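Local coordinates for DUF4875 domain-containing protein (Desulfovibrio piger, PDB 4LG3) that is of unknown function but belongs to the DUF4875 family, grouped in a clan of CamS-like proteins, at residues Gly89-Ala94 and Met168-Phe173; Asn114-Thr119 and Glu175-Glu180. All blocks are in the same frame, centred on the assembly; numbering follows the deposited sequence.

Contact 1 (Gly89-Ala94 and Met168-Phe173); sequences GKTVLA and MLNPVF
Thr91 holds its hydroxyl between its backbone N and carbonyl carbon (chi1 59°), a torsion that swings the methyl CG2 out toward the 168-173 loop, while Leu169, with CG opposite its own N (chi1 175°), brings its CD1 branch alongside the main chain of Gly89 and Lys90. On the Thr91 side the touching is done by the methyl. Thr91 CG2 lies 3.4 Å from the carbonyl oxygen of Leu169 and 3.5 Å from Asn170 CG, so it meets the backbone carbonyl of one residue and a side-chain carbon of the next, and the Thr91 and Asn170 side chains cross obliquely. Thr91 CG2 also reaches Leu169 CG, at 4.1 Å. Further back, one leucine branch lies against main chain: Leu169 CD1 is 4.0 Å from Lys90 N and 4.2 Å from Gly89 N. No hydrogen bond joins the two segments directly; a polar link is supplied by Gln131 NE2 of helix 125-137, which bonds to both Leu169 O and Thr91 OG1. The contact illustrates a loop packed against the entry to a strand. Just past Thr91, strand 92-98 begins with a classic beta bulge, in which Leu93 and Ala94 both face Leu80 of the antiparallel strand 75-81. Thr91 itself is tied to Ser82 on that side. The side chain of Lys90 starts away from the loop, and its NZ bonds to Gly85 O. On the loop side, Leu169 rests on Trp134 and Pro171 on Glu127 of helix 125-137, and a bound 1,2-ethanediol, probably from the crystallisation liquor, lies about 4 Å from the Leu169 side chain.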
# COMPACT_ATOMS: atom_id res chain seq x y z
N GLY A 89 2.50 -5.98 -9.45
CA GLY A 89 3.78 -6.40 -8.89
C GLY A 89 3.84 -6.06 -7.42
O GLY A 89 4.91 -6.13 -6.79
N LYS A 90 2.69 -5.67 -6.84
CA LYS A 90 2.55 -5.21 -5.45
C LYS A 90 1.09 -5.20 -5.10
O LYS A 90 0.25 -5.30 -6.01
CB LYS A 90 3.16 -3.79 -5.26
CG LYS A 90 2.36 -2.72 -5.99
CD LYS A 90 3.07 -1.39 -6.19
CE LYS A 90 2.11 -0.45 -6.89
NZ LYS A 90 2.78 0.77 -7.31
N THR A 91 0.78 -5.07 -3.79
CA THR A 91 -0.60 -5.01 -3.27
C THR A 91 -0.69 -3.96 -2.18
O THR A 91 0.32 -3.51 -1.67
CB THR A 91 -1.10 -6.39 -2.76
OG1 THR A 91 -0.26 -6.86 -1.70
CG2 THR A 91 -1.27 -7.42 -3.85
N VAL A 92 -1.91 -3.60 -1.81
CA VAL A 92 -2.25 -2.64 -0.77
C VAL A 92 -2.16 -3.30 0.59
O VAL A 92 -2.81 -4.31 0.83
CB VAL A 92 -3.69 -2.07 -1.01
CG1 VAL A 92 -4.11 -1.11 0.10
CG2 VAL A 92 -3.78 -1.40 -2.36
N LEU A 93 -1.36 -2.69 1.48
CA LEU A 93 -1.21 -3.10 2.87
C LEU A 93 -2.10 -2.23 3.81
O LEU A 93 -2.53 -2.71 4.85
CB LEU A 93 0.25 -3.00 3.32
CG LEU A 93 1.26 -3.96 2.69
CD1 LEU A 93 2.59 -3.87 3.40
CD2 LEU A 93 0.74 -5.43 2.67
N ALA A 94 -2.37 -0.97 3.43
CA ALA A 94 -3.15 -0.05 4.25
C ALA A 94 -3.53 1.17 3.46
O ALA A 94 -2.80 1.56 2.54
CB ALA A 94 -2.33 0.39 5.49
N MSE A 168 0.60 -16.60 -5.43
CA MSE A 168 -0.49 -15.65 -5.61
C MSE A 168 0.03 -14.25 -5.44
O MSE A 168 1.02 -14.03 -4.73
CB MSE A 168 -1.65 -15.91 -4.64
CG MSE A 168 -1.29 -15.68 -3.18
SE MSE A 168 -2.46 -16.78 -2.11
CE MSE A 168 -1.61 -18.48 -2.38
N LEU A 169 -0.63 -13.29 -6.11
CA LEU A 169 -0.27 -11.90 -6.06
C LEU A 169 -0.68 -11.31 -4.70
O LEU A 169 0.10 -10.57 -4.10
CB LEU A 169 -0.90 -11.11 -7.23
CG LEU A 169 -0.70 -9.55 -7.25
CD1 LEU A 169 0.80 -9.14 -7.31
CD2 LEU A 169 -1.51 -8.91 -8.33
N ASN A 170 -1.90 -11.65 -4.23
CA ASN A 170 -2.46 -11.11 -3.00
C ASN A 170 -2.64 -12.22 -1.93
O ASN A 170 -3.71 -12.83 -1.84
CB ASN A 170 -3.79 -10.38 -3.31
CG ASN A 170 -4.01 -9.12 -2.51
OD1 ASN A 170 -3.57 -8.97 -1.36
ND2 ASN A 170 -4.69 -8.16 -3.12
N PRO A 171 -1.58 -12.48 -1.11
CA PRO A 171 -1.70 -13.50 -0.06
C PRO A 171 -2.55 -13.07 1.13
O PRO A 171 -2.90 -13.90 1.95
CB PRO A 171 -0.25 -13.71 0.41
CG PRO A 171 0.45 -12.48 0.09
CD PRO A 171 -0.25 -11.83 -1.08
N VAL A 172 -2.83 -11.76 1.26
CA VAL A 172 -3.53 -11.18 2.42
C VAL A 172 -4.25 -9.93 1.95
O VAL A 172 -3.61 -8.92 1.64
CB VAL A 172 -2.54 -10.86 3.60
CG1 VAL A 172 -3.21 -10.03 4.67
CG2 VAL A 172 -1.95 -12.12 4.23
N PHE A 173 -5.58 -9.96 2.00
CA PHE A 173 -6.47 -8.86 1.65
C PHE A 173 -6.60 -7.85 2.81
O PHE A 173 -6.55 -8.21 3.99
CB PHE A 173 -7.87 -9.41 1.25
CG PHE A 173 -7.94 -9.92 -0.18
CD1 PHE A 173 -7.71 -9.06 -1.26
CD2 PHE A 173 -8.21 -11.26 -0.44
CE1 PHE A 173 -7.75 -9.54 -2.58
CE2 PHE A 173 -8.24 -11.74 -1.76
CZ PHE A 173 -8.00 -10.87 -2.82

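Contact 2 (Asn114-Thr119 and Glu175-Glu180)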
# COMPACT_ATOMS: atom_id res chain seq x y z
N ASN A 114 -11.63 8.57 6.77
CA ASN A 114 -12.42 7.61 5.99
C ASN A 114 -11.51 6.68 5.22
O ASN A 114 -10.30 6.95 5.13
CB ASN A 114 -13.33 8.35 5.01
CG ASN A 114 -14.62 7.62 4.69
OD1 ASN A 114 -14.77 6.41 4.89
ND2 ASN A 114 -15.59 8.36 4.18
N THR A 115 -12.07 5.58 4.69
CA THR A 115 -11.39 4.59 3.84
C THR A 115 -10.22 4.03 4.63
O THR A 115 -9.08 3.97 4.15
CB THR A 115 -10.99 5.21 2.47
OG1 THR A 115 -12.04 6.06 2.00
CG2 THR A 115 -10.69 4.15 1.41
N LEU A 116 -10.53 3.63 5.87
CA LEU A 116 -9.54 3.12 6.80
C LEU A 116 -9.39 1.64 6.59
O LEU A 116 -10.32 0.90 6.83
CB LEU A 116 -9.94 3.44 8.24
CG LEU A 116 -10.18 4.93 8.55
CD1 LEU A 116 -10.68 5.12 10.00
CD2 LEU A 116 -8.94 5.78 8.23
N GLN A 117 -8.26 1.22 6.02
CA GLN A 117 -7.99 -0.19 5.75
C GLN A 117 -6.60 -0.56 6.13
O GLN A 117 -5.71 0.28 6.05
CB GLN A 117 -8.21 -0.58 4.28
CG GLN A 117 -9.60 -0.35 3.74
CD GLN A 117 -9.65 -0.72 2.29
OE1 GLN A 117 -10.22 -1.74 1.90
NE2 GLN A 117 -9.05 0.12 1.43
N ALA A 118 -6.41 -1.79 6.57
CA ALA A 118 -5.10 -2.34 6.89
C ALA A 118 -5.18 -3.85 6.84
O ALA A 118 -6.21 -4.43 7.22
CB ALA A 118 -4.61 -1.87 8.26
N THR A 119 -4.13 -4.49 6.31
CA THR A 119 -4.06 -5.95 6.24
C THR A 119 -3.73 -6.47 7.67
O THR A 119 -3.11 -5.73 8.44
CB THR A 119 -3.01 -6.40 5.20
OG1 THR A 119 -1.78 -5.72 5.45
CG2 THR A 119 -3.44 -6.17 3.77
N GLU A 175 -8.40 -5.24 5.49
CA GLU A 175 -9.60 -5.23 6.33
C GLU A 175 -9.87 -3.80 6.74
O GLU A 175 -8.89 -3.06 6.85
CB GLU A 175 -9.39 -6.05 7.63
CG GLU A 175 -8.96 -7.49 7.51
CD GLU A 175 -8.77 -8.12 8.88
OE1 GLU A 175 -8.53 -7.37 9.85
OE2 GLU A 175 -8.91 -9.36 8.98
N PRO A 176 -11.10 -3.41 7.15
CA PRO A 176 -11.25 -2.06 7.73
C PRO A 176 -10.47 -1.96 9.04
O PRO A 176 -10.07 -2.99 9.59
CB PRO A 176 -12.77 -1.92 7.95
CG PRO A 176 -13.39 -3.06 7.21
CD PRO A 176 -12.39 -4.15 7.15
N PHE A 177 -10.19 -0.76 9.52
CA PHE A 177 -9.53 -0.60 10.82
C PHE A 177 -10.33 0.45 11.59
O PHE A 177 -11.00 1.29 10.95
CB PHE A 177 -8.02 -0.32 10.76
CG PHE A 177 -7.53 1.05 10.34
CD1 PHE A 177 -7.63 2.14 11.21
CD2 PHE A 177 -6.85 1.22 9.14
CE1 PHE A 177 -7.13 3.39 10.86
CE2 PHE A 177 -6.36 2.48 8.78
CZ PHE A 177 -6.50 3.55 9.64
N PRO A 178 -10.39 0.36 12.94
CA PRO A 178 -11.28 1.25 13.68
C PRO A 178 -10.89 2.73 13.64
O PRO A 178 -9.72 3.09 13.66
CB PRO A 178 -11.23 0.71 15.11
CG PRO A 178 -10.70 -0.66 14.99
CD PRO A 178 -9.74 -0.60 13.84
N GLN A 179 -11.93 3.57 13.59
CA GLN A 179 -11.90 5.02 13.59
C GLN A 179 -11.14 5.57 14.83
O GLN A 179 -10.47 6.58 14.71
CB GLN A 179 -13.35 5.53 13.56
CG GLN A 179 -13.53 7.04 13.47
CD GLN A 179 -13.44 7.58 12.06
OE1 GLN A 179 -13.73 6.90 11.07
NE2 GLN A 179 -13.11 8.86 11.97
N GLU A 180 -11.26 4.89 16.00
CA GLU A 180 -10.64 5.26 17.28
C GLU A 180 -9.09 5.21 17.22
O GLU A 180 -8.43 5.88 18.02
CB GLU A 180 -11.19 4.42 18.46
CG GLU A 180 -11.43 2.94 18.18
CD GLU A 180 -12.84 2.50 17.80
OE1 GLU A 180 -13.40 3.01 16.79
OE2 GLU A 180 -13.37 1.59 18.47
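The carbonyl oxygen of Glu175 is gripped twice: Ala118 N donates a nearly straight hydrogen bond to Glu175 O (2.8 Å, 166° at the hydrogen), and Gln117 CA lies 3.2 Å from Glu175 O in a CA-H...O contact. The return bond, Glu175 N to Ala118 O at 2.9 Å, makes Ala118 and Glu175 a hydrogen-bonded antiparallel pair; Gln117 and Pro176 form the adjoining non-hydrogen-bonded one. Leu116 O likewise has two partners, a more bent hydrogen bond from Phe177 N (3.2 Å, 141°) and a CA-H contact from Pro176. Beyond these bridges the side chains take over. With chi1 at 75°, Phe177 brings its ring alongside 116-118, with Gln117 C and Ala118 N at its edge and Leu116 CB over the centre of one face in a CH-pi contact, 3.6 Å from the centroid. Leu116 CD2 touches Phe177 CZ, also at 3.6 Å, and Leu116 CD1 meets Gln179 OE1. Ala118 CB meets Phe177 CD2 obliquely. The short strand 175-176 extends the mixed sheet beside 113-118, whose other neighbour is 92-98, while Phe177 packs on Ala57 and Ile61 of helix 53-71, and Lys53 of that helix forms a salt bridge with Glu175 OE1.

The four segments alternate along the chain, 89-94, 114-119, 168-173 and 175-180, so the two contacts cross rather than follow one another. Their centres lie 16 Å apart, and both reach the same mixed sheet, contact 1 through strand 92-98 and contact 2 through its antiparallel neighbour 113-118 and strand 175-176. They meet directly where Leu93 O of contact 1 probably accepts a hydrogen bond from Thr119 N of contact 2, at 2.8 Å, and where the Thr119 methyl packs near Val172. The chain after helix 149-160 therefore runs first past the start of strand 92-98 and then pairs with 113-118, so that it touches two strands consecutive in the chain.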